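Local coordinates for protein TlmII (Streptoalloteichus hindustanus, PDB 4HVM) that takes part in tallysomycin biosynthesis and, as a member of the condensation-domain family, probably binds phosphopantetheine, at residues Ala23-Arg28 with Val338-Val343; Leu154-Gln159 with Gly163-Ala168; Arg193-Arg198 with His331-His336. One frame throughout, in Å; residues are numbered along the deposited sequence.

Contact 1: Ala23-Arg28 with Val338-Val343; sequences AWRWLR and VVDLAV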
loop_
_atom_site.group_PDB
_atom_site.type_symbol
_atom_site.label_atom_id
_atom_site.label_comp_id
_atom_site.label_asym_id
_atom_site.label_seq_id
_atom_site.Cartn_x
_atom_site.Cartn_y
_atom_site.Cartn_z
ATOM N N ALA A 23 -11.436 5.294 4.742
ATOM C CA ALA A 23 -10.200 5.327 5.517
ATOM C C ALA A 23 -10.321 6.258 6.720
ATOM O O ALA A 23 -9.735 6.008 7.773
ATOM C CB ALA A 23 -9.041 5.751 4.637
ATOM N N TRP A 24 -11.089 7.330 6.556
ATOM C CA TRP A 24 -11.267 8.320 7.612
ATOM C C TRP A 24 -12.000 7.737 8.817
ATOM O O TRP A 24 -11.894 8.261 9.924
ATOM C CB TRP A 24 -12.012 9.545 7.074
ATOM C CG TRP A 24 -12.163 10.663 8.065
ATOM C CD1 TRP A 24 -13.332 11.181 8.545
ATOM C CD2 TRP A 24 -11.109 11.401 8.693
ATOM N NE1 TRP A 24 -13.071 12.196 9.433
ATOM C CE2 TRP A 24 -11.713 12.351 9.543
ATOM C CE3 TRP A 24 -9.713 11.351 8.622
ATOM C CZ2 TRP A 24 -10.969 13.242 10.315
ATOM C CZ3 TRP A 24 -8.977 12.235 9.389
ATOM C CH2 TRP A 24 -9.605 13.168 10.224
ATOM N N ARG A 25 -12.737 6.652 8.597
ATOM C CA ARG A 25 -13.480 6.010 9.677
ATOM C C ARG A 25 -12.566 5.432 10.753
ATOM O O ARG A 25 -12.905 5.455 11.937
ATOM C CB ARG A 25 -14.414 4.925 9.131
ATOM C CG ARG A 25 -15.631 5.470 8.403
ATOM C CD ARG A 25 -16.613 4.364 8.030
ATOM N NE ARG A 25 -17.849 4.901 7.460
ATOM C CZ ARG A 25 -18.079 5.048 6.157
ATOM N NH1 ARG A 25 -17.162 4.690 5.270
ATOM N NH2 ARG A 25 -19.233 5.552 5.737
ATOM N N TRP A 26 -11.406 4.925 10.344
ATOM C CA TRP A 26 -10.457 4.345 11.290
ATOM C C TRP A 26 -9.256 5.257 11.551
ATOM O O TRP A 26 -8.656 5.206 12.622
ATOM C CB TRP A 26 -9.987 2.963 10.817
ATOM C CG TRP A 26 -9.048 2.995 9.644
ATOM C CD1 TRP A 26 -9.387 3.077 8.323
ATOM C CD2 TRP A 26 -7.619 2.932 9.687
ATOM N NE1 TRP A 26 -8.256 3.079 7.542
ATOM C CE2 TRP A 26 -7.157 2.990 8.355
ATOM C CE3 TRP A 26 -6.683 2.837 10.721
ATOM C CZ2 TRP A 26 -5.798 2.953 8.033
ATOM C CZ3 TRP A 26 -5.338 2.803 10.399
ATOM C CH2 TRP A 26 -4.908 2.859 9.068
ATOM N N LEU A 27 -8.915 6.092 10.573
ATOM C CA LEU A 27 -7.761 6.983 10.688
ATOM C C LEU A 27 -7.991 8.149 11.640
ATOM O O LEU A 27 -7.037 8.745 12.140
ATOM C CB LEU A 27 -7.358 7.525 9.318
ATOM C CG LEU A 27 -6.483 6.602 8.477
ATOM C CD1 LEU A 27 -6.203 7.207 7.111
ATOM C CD2 LEU A 27 -5.190 6.312 9.212
ATOM N N ARG A 28 -9.255 8.480 11.878
ATOM C CA ARG A 28 -9.604 9.634 12.700
ATOM C C ARG A 28 -9.183 9.466 14.161
ATOM O O ARG A 28 -8.779 10.430 14.817
ATOM C CB ARG A 28 -11.106 9.918 12.606
ATOM C CG ARG A 28 -11.557 11.168 13.338
ATOM C CD ARG A 28 -13.029 11.440 13.081
ATOM N NE ARG A 28 -13.830 10.229 13.226
ATOM C CZ ARG A 28 -14.258 9.752 14.391
ATOM N NH1 ARG A 28 -13.962 10.385 15.519
ATOM N NH2 ARG A 28 -14.980 8.639 14.428
ATOM N N VAL A 338 -17.381 -3.485 3.921
ATOM C CA VAL A 338 -17.318 -4.855 4.418
ATOM C C VAL A 338 -17.120 -4.861 5.929
ATOM O O VAL A 338 -17.786 -5.608 6.647
ATOM C CB VAL A 338 -16.189 -5.656 3.736
ATOM C CG1 VAL A 338 -15.958 -6.976 4.453
ATOM C CG2 VAL A 338 -16.522 -5.899 2.277
ATOM N N VAL A 339 -16.208 -4.016 6.403
ATOM C CA VAL A 339 -15.917 -3.895 7.829
ATOM C C VAL A 339 -17.151 -3.466 8.618
ATOM O O VAL A 339 -17.487 -4.069 9.638
ATOM C CB VAL A 339 -14.766 -2.903 8.086
ATOM C CG1 VAL A 339 -14.744 -2.469 9.542
ATOM C CG2 VAL A 339 -13.435 -3.518 7.680
ATOM N N ASP A 340 -17.822 -2.424 8.136
ATOM C CA ASP A 340 -19.058 -1.951 8.749
ATOM C C ASP A 340 -20.088 -3.072 8.817
ATOM O O ASP A 340 -20.772 -3.241 9.826
ATOM C CB ASP A 340 -19.634 -0.772 7.959
ATOM C CG ASP A 340 -18.761 0.472 8.036
ATOM O OD1 ASP A 340 -18.015 0.614 9.030
ATOM O OD2 ASP A 340 -18.825 1.309 7.108
ATOM N N LEU A 341 -20.190 -3.837 7.735
ATOM C CA LEU A 341 -21.157 -4.926 7.650
ATOM C C LEU A 341 -20.836 -6.040 8.640
ATOM O O LEU A 341 -21.724 -6.549 9.324
ATOM C CB LEU A 341 -21.213 -5.484 6.228
ATOM C CG LEU A 341 -22.218 -6.605 5.976
ATOM C CD1 LEU A 341 -23.621 -6.181 6.389
ATOM C CD2 LEU A 341 -22.188 -7.012 4.514
ATOM N N ALA A 342 -19.562 -6.414 8.712
ATOM C CA ALA A 342 -19.132 -7.463 9.629
ATOM C C ALA A 342 -19.358 -7.074 11.086
ATOM O O ALA A 342 -19.531 -7.936 11.950
ATOM C CB ALA A 342 -17.675 -7.800 9.397
ATOM N N VAL A 343 -19.352 -5.773 11.353
ATOM C CA VAL A 343 -19.587 -5.272 12.700
ATOM C C VAL A 343 -21.058 -5.394 13.080
ATOM O O VAL A 343 -21.385 -5.841 14.180
ATOM C CB VAL A 343 -19.134 -3.804 12.842
ATOM C CG1 VAL A 343 -19.725 -3.179 14.095
ATOM C CG2 VAL A 343 -17.616 -3.723 12.861
#
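Arg25 and Asp340 reach each other through similar first torsions: in both, CG stands anti to the carbonyl carbon and beside the backbone N (chi1 -73° and -67°). The arginine chain then runs extended from CG to NE, and the two side chains together bridge a wide gap, the CA atoms of Arg25 and Asp340 being 9.8 Å apart. The two side chains cross at about a right angle, and carboxylate and guanidinium planes are turned 80° apart. Asp340 OD2 therefore comes over one face of the guanidinium, offset toward its rim, and lies 3.7 Å from Arg25 NE. This is a long salt bridge of charge alone, since no N-H points at the oxygen. Arg25 CD, 3.9 Å from the same Asp340 OD2, completes a small surface contact. Without a directional bond the pairing is probably soft and screened by solvent. Arg25 also touches His336, one turn before Asp340 on the same helix. Behind the two charges, Trp24 rests on Asp72 of strand 68-72, while Leu341 packs on Trp195 of helix 185-198. The example is a long surface ion pair between two helices, joining helix 18-27 to helix 335-344 across more than 300 residues of a condensation-family fold.

Contact 2: Leu154-Gln159 with Gly163-Ala168; sequences LGAVWQ and GRFRPA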
loop_
_atom_site.group_PDB
_atom_site.type_symbol
_atom_site.label_atom_id
_atom_site.label_comp_id
_atom_site.label_asym_id
_atom_site.label_seq_id
_atom_site.Cartn_x
_atom_site.Cartn_y
_atom_site.Cartn_z
ATOM N N LEU A 154 6.580 11.481 -7.683
ATOM C CA LEU A 154 8.039 11.521 -7.708
ATOM C C LEU A 154 8.567 11.531 -9.138
ATOM O O LEU A 154 9.533 12.232 -9.448
ATOM C CB LEU A 154 8.631 10.336 -6.940
ATOM C CG LEU A 154 8.492 10.360 -5.417
ATOM C CD1 LEU A 154 9.090 9.107 -4.798
ATOM C CD2 LEU A 154 9.145 11.604 -4.844
ATOM N N GLY A 155 7.932 10.749 -10.004
ATOM C CA GLY A 155 8.309 10.707 -11.405
ATOM C C GLY A 155 8.016 12.023 -12.096
ATOM O O GLY A 155 8.785 12.476 -12.944
ATOM N N ALA A 156 6.899 12.641 -11.724
ATOM C CA ALA A 156 6.486 13.910 -12.315
ATOM C C ALA A 156 7.469 15.038 -12.004
ATOM O O ALA A 156 7.665 15.942 -12.819
ATOM C CB ALA A 156 5.087 14.282 -11.844
ATOM N N VAL A 157 8.084 14.981 -10.826
ATOM C CA VAL A 157 9.064 15.986 -10.429
ATOM C C VAL A 157 10.309 15.902 -11.305
ATOM O O VAL A 157 10.829 16.919 -11.761
ATOM C CB VAL A 157 9.457 15.845 -8.946
ATOM C CG1 VAL A 157 10.536 16.853 -8.585
ATOM C CG2 VAL A 157 8.235 16.025 -8.055
ATOM N N TRP A 158 10.778 14.684 -11.547
ATOM C CA TRP A 158 11.929 14.484 -12.419
ATOM C C TRP A 158 11.605 14.828 -13.869
ATOM O O TRP A 158 12.478 15.258 -14.624
ATOM C CB TRP A 158 12.450 13.051 -12.308
ATOM C CG TRP A 158 13.290 12.818 -11.084
ATOM C CD1 TRP A 158 12.967 12.062 -9.995
ATOM C CD2 TRP A 158 14.592 13.358 -10.825
ATOM N NE1 TRP A 158 13.992 12.093 -9.075
ATOM C CE2 TRP A 158 15.001 12.883 -9.563
ATOM C CE3 TRP A 158 15.453 14.195 -11.540
ATOM C CZ2 TRP A 158 16.234 13.218 -9.001
ATOM C CZ3 TRP A 158 16.676 14.527 -10.982
ATOM C CH2 TRP A 158 17.055 14.039 -9.725
ATOM N N GLN A 159 10.348 14.632 -14.256
ATOM C CA GLN A 159 9.899 15.026 -15.586
ATOM C C GLN A 159 9.977 16.540 -15.754
ATOM O O GLN A 159 10.391 17.036 -16.803
ATOM C CB GLN A 159 8.469 14.545 -15.847
ATOM C CG GLN A 159 8.355 13.081 -16.255
ATOM C CD GLN A 159 6.951 12.706 -16.705
ATOM O OE1 GLN A 159 6.003 13.476 -16.536
ATOM N NE2 GLN A 159 6.812 11.518 -17.286
ATOM N N GLY A 163 11.953 19.267 -18.223
ATOM C CA GLY A 163 10.979 19.963 -19.045
ATOM C C GLY A 163 10.082 19.005 -19.804
ATOM O O GLY A 163 9.603 19.316 -20.896
ATOM N N ARG A 164 9.851 17.834 -19.219
ATOM C CA ARG A 164 9.051 16.802 -19.868
ATOM C C ARG A 164 7.701 16.620 -19.179
ATOM O O ARG A 164 6.904 15.766 -19.570
ATOM C CB ARG A 164 9.817 15.477 -19.897
ATOM C CG ARG A 164 11.256 15.626 -20.361
ATOM C CD ARG A 164 11.826 14.312 -20.864
ATOM N NE ARG A 164 13.148 14.489 -21.458
ATOM C CZ ARG A 164 13.773 13.564 -22.178
ATOM N NH1 ARG A 164 13.195 12.390 -22.398
ATOM N NH2 ARG A 164 14.975 13.812 -22.680
ATOM N N PHE A 165 7.448 17.433 -18.160
ATOM C CA PHE A 165 6.202 17.345 -17.413
ATOM C C PHE A 165 5.060 18.058 -18.128
ATOM O O PHE A 165 5.080 19.278 -18.294
ATOM C CB PHE A 165 6.377 17.907 -16.002
ATOM C CG PHE A 165 5.111 17.914 -15.193
ATOM C CD1 PHE A 165 4.551 16.729 -14.749
ATOM C CD2 PHE A 165 4.485 19.106 -14.868
ATOM C CE1 PHE A 165 3.388 16.728 -14.000
ATOM C CE2 PHE A 165 3.320 19.113 -14.117
ATOM C CZ PHE A 165 2.770 17.923 -13.682
ATOM N N ARG A 166 4.073 17.280 -18.562
ATOM C CA ARG A 166 2.857 17.825 -19.146
ATOM C C ARG A 166 1.660 17.420 -18.296
ATOM O O ARG A 166 1.340 16.238 -18.199
ATOM C CB ARG A 166 2.679 17.336 -20.583
ATOM C CG ARG A 166 3.800 17.771 -21.512
ATOM C CD ARG A 166 3.493 17.447 -22.967
ATOM N NE ARG A 166 3.253 16.023 -23.175
ATOM C CZ ARG A 166 3.085 15.459 -24.367
ATOM N NH1 ARG A 166 3.133 16.199 -25.467
ATOM N NH2 ARG A 166 2.871 14.153 -24.459
ATOM N N PRO A 167 1.003 18.407 -17.664
ATOM C CA PRO A 167 -0.113 18.170 -16.741
ATOM C C PRO A 167 -1.313 17.513 -17.416
ATOM O O PRO A 167 -2.066 16.791 -16.763
ATOM C CB PRO A 167 -0.486 19.582 -16.271
ATOM C CG PRO A 167 0.734 20.401 -16.512
ATOM C CD PRO A 167 1.343 19.837 -17.754
ATOM N N ALA A 168 -1.481 17.764 -18.710
ATOM C CA ALA A 168 -2.600 17.204 -19.462
ATOM C C ALA A 168 -2.451 15.699 -19.653
ATOM O O ALA A 168 -3.425 14.999 -19.927
ATOM C CB ALA A 168 -2.741 17.899 -20.804
#
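The Phe165 ring receives Gln159 OE1 at its edge, near the ring plane, while Ala156 CB meets it obliquely and Pro167 N lies above one face, offset toward the rim. The closest approach to the helix is Ala156 CB to Phe165 CE1, 3.7 Å, and CD1 of the ring also lies 3.7 Å from Ala156 O. With CG anti to the backbone N (chi1 177°), the phenylalanine turns its ring back along the helix it has just left, toward Ala156, three residues before Gln159. Its CB meanwhile sits 4.0 Å from Gln159 CB. Glu58 and Ala62 of helix 49-62 also touch the ring, which is thus buried where two helices and the departing chain meet. An alanine in place of Phe165 would probably leave a gap between Ala156 and helix 49-62 and allow the chain after the helix to shift. The Gln159 side chain, extended beyond CG, runs alongside the backbone of Arg164 and Phe165, and its OE1 is hydrogen-bonded to Tyr170 OH; the Tyr170 side chain also touches Ala156. The main-chain grip is a single clear bond across the segments: Arg164 N donates to Gln159 O at 2.6 Å, with an N-H...O angle of 160° and the donor tilted from the carbonyl plane. Arg164 CB follows the same carbonyl at 3.5 Å from Gln159 O before the extended chain leads its guanidinium away. Gly163 suits the reversal, its positive phi (79°) being one that favours glycine. Helix 147-161 is thereby closed by a Schellman motif, in which the Arg164-to-Gln159 bond is the long 6-to-1 link and Phe165 adds an apolar seal against the helix flank.

Contact 3: Arg193-Arg198 with His331-His336; sequences RWWSRR and HYLPYH. With SO4 (sulfate ion), chain E.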
loop_
_atom_site.group_PDB
_atom_site.type_symbol
_atom_site.label_atom_id
_atom_site.label_comp_id
_atom_site.label_asym_id
_atom_site.label_seq_id
_atom_site.Cartn_x
_atom_site.Cartn_y
_atom_site.Cartn_z
ATOM N N ARG A 193 -25.755 -8.076 -0.292
ATOM C CA ARG A 193 -26.356 -9.375 -0.024
ATOM C C ARG A 193 -25.305 -10.480 -0.027
ATOM O O ARG A 193 -25.250 -11.300 0.888
ATOM C CB ARG A 193 -27.423 -9.694 -1.069
ATOM C CG ARG A 193 -28.846 -9.692 -0.542
ATOM C CD ARG A 193 -29.758 -10.463 -1.483
ATOM N NE ARG A 193 -29.366 -11.867 -1.586
ATOM C CZ ARG A 193 -29.575 -12.629 -2.655
ATOM N NH1 ARG A 193 -30.170 -12.125 -3.728
ATOM N NH2 ARG A 193 -29.183 -13.895 -2.657
ATOM N N TRP A 194 -24.480 -10.491 -1.071
ATOM C CA TRP A 194 -23.459 -11.516 -1.264
ATOM C C TRP A 194 -22.539 -11.636 -0.052
ATOM O O TRP A 194 -22.177 -12.740 0.355
ATOM C CB TRP A 194 -22.636 -11.201 -2.516
ATOM C CG TRP A 194 -21.750 -12.327 -2.978
ATOM C CD1 TRP A 194 -22.077 -13.313 -3.862
ATOM C CD2 TRP A 194 -20.387 -12.568 -2.595
ATOM N NE1 TRP A 194 -21.009 -14.155 -4.050
ATOM C CE2 TRP A 194 -19.959 -13.721 -3.284
ATOM C CE3 TRP A 194 -19.490 -11.926 -1.734
ATOM C CZ2 TRP A 194 -18.676 -14.245 -3.141
ATOM C CZ3 TRP A 194 -18.214 -12.449 -1.594
ATOM C CH2 TRP A 194 -17.820 -13.597 -2.294
ATOM N N TRP A 195 -22.173 -10.497 0.525
ATOM C CA TRP A 195 -21.287 -10.483 1.681
ATOM C C TRP A 195 -22.031 -10.757 2.984
ATOM O O TRP A 195 -21.459 -11.306 3.923
ATOM C CB TRP A 195 -20.529 -9.157 1.760
ATOM C CG TRP A 195 -19.370 -9.088 0.819
ATOM C CD1 TRP A 195 -19.359 -8.552 -0.437
ATOM C CD2 TRP A 195 -18.049 -9.585 1.054
ATOM N NE1 TRP A 195 -18.110 -8.681 -0.996
ATOM C CE2 TRP A 195 -17.288 -9.314 -0.099
ATOM C CE3 TRP A 195 -17.436 -10.234 2.131
ATOM C CZ2 TRP A 195 -15.942 -9.667 -0.206
ATOM C CZ3 TRP A 195 -16.102 -10.584 2.023
ATOM C CH2 TRP A 195 -15.370 -10.301 0.865
ATOM N N SER A 196 -23.303 -10.374 3.039
ATOM C CA SER A 196 -24.123 -10.631 4.222
ATOM C C SER A 196 -24.303 -12.124 4.457
ATOM O O SER A 196 -24.400 -12.574 5.598
ATOM C CB SER A 196 -25.495 -9.966 4.090
ATOM O OG SER A 196 -25.380 -8.554 4.195
ATOM N N ARG A 197 -24.340 -12.884 3.369
ATOM C CA ARG A 197 -24.543 -14.326 3.437
ATOM C C ARG A 197 -23.264 -15.069 3.823
ATOM O O ARG A 197 -23.319 -16.152 4.406
ATOM C CB ARG A 197 -25.082 -14.842 2.098
ATOM C CG ARG A 197 -25.239 -16.353 2.016
ATOM C CD ARG A 197 -25.660 -16.810 0.623
ATOM N NE ARG A 197 -27.110 -16.884 0.466
ATOM C CZ ARG A 197 -27.868 -15.897 -0.001
ATOM N NH1 ARG A 197 -27.316 -14.745 -0.360
ATOM N NH2 ARG A 197 -29.180 -16.061 -0.108
ATOM N N ARG A 198 -22.114 -14.477 3.516
ATOM C CA ARG A 198 -20.835 -15.166 3.691
ATOM C C ARG A 198 -20.053 -14.781 4.948
ATOM O O ARG A 198 -19.337 -15.610 5.510
ATOM C CB ARG A 198 -19.971 -14.994 2.441
ATOM C CG ARG A 198 -20.412 -15.891 1.301
ATOM C CD ARG A 198 -19.821 -15.469 -0.026
ATOM N NE ARG A 198 -20.324 -16.293 -1.121
ATOM C CZ ARG A 198 -21.521 -16.145 -1.681
ATOM N NH1 ARG A 198 -21.890 -16.943 -2.674
ATOM N NH2 ARG A 198 -22.350 -15.201 -1.252
ATOM N N HIS A 331 -17.499 -9.952 -7.003
ATOM C CA HIS A 331 -18.499 -9.449 -6.065
ATOM C C HIS A 331 -17.921 -8.363 -5.161
ATOM O O HIS A 331 -18.126 -8.377 -3.945
ATOM C CB HIS A 331 -19.058 -10.594 -5.221
ATOM C CG HIS A 331 -19.615 -11.722 -6.032
ATOM N ND1 HIS A 331 -18.852 -12.797 -6.436
ATOM C CD2 HIS A 331 -20.857 -11.937 -6.526
ATOM C CE1 HIS A 331 -19.602 -13.629 -7.136
ATOM N NE2 HIS A 331 -20.824 -13.131 -7.205
ATOM N N TYR A 332 -17.213 -7.419 -5.769
ATOM C CA TYR A 332 -16.515 -6.376 -5.027
ATOM C C TYR A 332 -17.435 -5.531 -4.153
ATOM O O TYR A 332 -18.520 -5.123 -4.571
ATOM C CB TYR A 332 -15.716 -5.477 -5.977
ATOM C CG TYR A 332 -15.146 -4.237 -5.321
ATOM C CD1 TYR A 332 -14.061 -4.322 -4.455
ATOM C CD2 TYR A 332 -15.687 -2.983 -5.573
ATOM C CE1 TYR A 332 -13.534 -3.193 -3.854
ATOM C CE2 TYR A 332 -15.167 -1.846 -4.977
ATOM C CZ TYR A 332 -14.091 -1.960 -4.118
ATOM O OH TYR A 332 -13.564 -0.842 -3.518
ATOM N N LEU A 333 -16.985 -5.297 -2.927
ATOM C CA LEU A 333 -17.623 -4.371 -2.003
ATOM C C LEU A 333 -16.497 -3.704 -1.223
ATOM O O LEU A 333 -15.631 -4.396 -0.680
ATOM C CB LEU A 333 -18.564 -5.116 -1.055
ATOM C CG LEU A 333 -19.378 -4.271 -0.073
ATOM C CD1 LEU A 333 -20.478 -3.503 -0.792
ATOM C CD2 LEU A 333 -19.960 -5.136 1.035
ATOM N N PRO A 334 -16.489 -2.361 -1.189
ATOM C CA PRO A 334 -15.427 -1.585 -0.540
ATOM C C PRO A 334 -15.091 -2.104 0.857
ATOM O O PRO A 334 -15.995 -2.435 1.629
ATOM C CB PRO A 334 -16.026 -0.181 -0.466
ATOM C CG PRO A 334 -16.947 -0.114 -1.635
ATOM C CD PRO A 334 -17.538 -1.495 -1.755
ATOM N N TYR A 335 -13.797 -2.180 1.160
ATOM C CA TYR A 335 -13.320 -2.774 2.404
ATOM C C TYR A 335 -13.958 -2.157 3.640
ATOM O O TYR A 335 -14.257 -2.860 4.602
ATOM C CB TYR A 335 -11.798 -2.673 2.499
ATOM C CG TYR A 335 -11.209 -3.371 3.703
ATOM C CD1 TYR A 335 -10.998 -4.740 3.697
ATOM C CD2 TYR A 335 -10.857 -2.658 4.842
ATOM C CE1 TYR A 335 -10.458 -5.382 4.790
ATOM C CE2 TYR A 335 -10.316 -3.292 5.945
ATOM C CZ TYR A 335 -10.118 -4.654 5.913
ATOM O OH TYR A 335 -9.581 -5.291 7.007
ATOM N N HIS A 336 -14.169 -0.846 3.607
ATOM C CA HIS A 336 -14.801 -0.161 4.726
ATOM C C HIS A 336 -16.268 -0.557 4.849
ATOM O O HIS A 336 -16.802 -0.645 5.953
ATOM C CB HIS A 336 -14.653 1.358 4.595
ATOM C CG HIS A 336 -15.314 1.935 3.383
ATOM N ND1 HIS A 336 -16.633 2.333 3.375
ATOM C CD2 HIS A 336 -14.835 2.192 2.143
ATOM C CE1 HIS A 336 -16.941 2.805 2.180
ATOM N NE2 HIS A 336 -15.869 2.730 1.414
HETATM S S SO4 E . -25.126 -16.142 -3.755
HETATM O O1 SO4 E . -26.053 -17.105 -3.168
HETATM O O2 SO4 E . -25.821 -15.266 -4.699
HETATM O O3 SO4 E . -24.566 -15.327 -2.681
HETATM O O4 SO4 E . -24.071 -16.871 -4.456
#
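Trp194 and His331 lie face to face: the imidazole stacks on the five-membered ring of the indole with centroids 3.5 Å apart and planes only 8° from parallel. The histidine's own stem extends the overlap, His331 CB standing 3.7 Å from the centroid of the Trp194 six-membered ring in a CH-pi contact. Trp195 takes a different route to the same residue. Its NE1 donates to His331 O at 3.0 Å, the donor nearly in line with the carbonyl bond, while CD1 of Trp195 packs 3.6 Å from Leu333 CB. The two neighbours leave the helix in different directions, and their first torsions differ as well (CG of Trp194 anti to the backbone N, chi1 -168°; that of Trp195 beside it, chi1 -79°); one indole offers a face, the other its N-H. In the next shell, His331 ND1 is hydrogen-bonded to Asp327 O, which, with the stack, would hold the turn of the imidazole, and Arg191 binds Tyr332 O.

The opposite face of Trp194 carries the guanidinium of Arg198. The rotation of that group is set by Arg198 NH2, which donates to a lone pair of Trp194 O at 2.9 Å, the acceptor lying in the guanidinium plane, and also to sulfate O3 at 2.6 Å; NH1 donates to sulfate O4 at 2.8 Å. Arg197 lays a guanidinium face against sulfate O1, with Arg193 more distant. The indole is consequently sandwiched between an imidazole and a cation. The arginines, with Trp194 beside them, form a site whose charge an oxyanion would probably offset; since the sulfate probably came from the crystallisation liquor, its presence indicates that such an ion can be held, without identifying a natural ligand.

In the fold
Along the chain the order is 23-28, then both halves of contact 2, then 193-198, 331-336 and 338-343, which places contacts 2 and 3 in series within the long span bridged by contact 1. Contacts 1 and 3 are neighbours, their centres 14 Å apart, and share helix 335-344: its start belongs to contact 3, its later turns to contact 1. Contact 2 stands apart, its centre 35 Å and 39 Å from those of contacts 1 and 3, although helices 147-161 and 185-198 are consecutive. Contacts 1 and 3 thus tie helices 18-27 and 185-198, from the first half of the chain, to the region of helix 335-344, whereas contact 2 is local and ends helix 147-161.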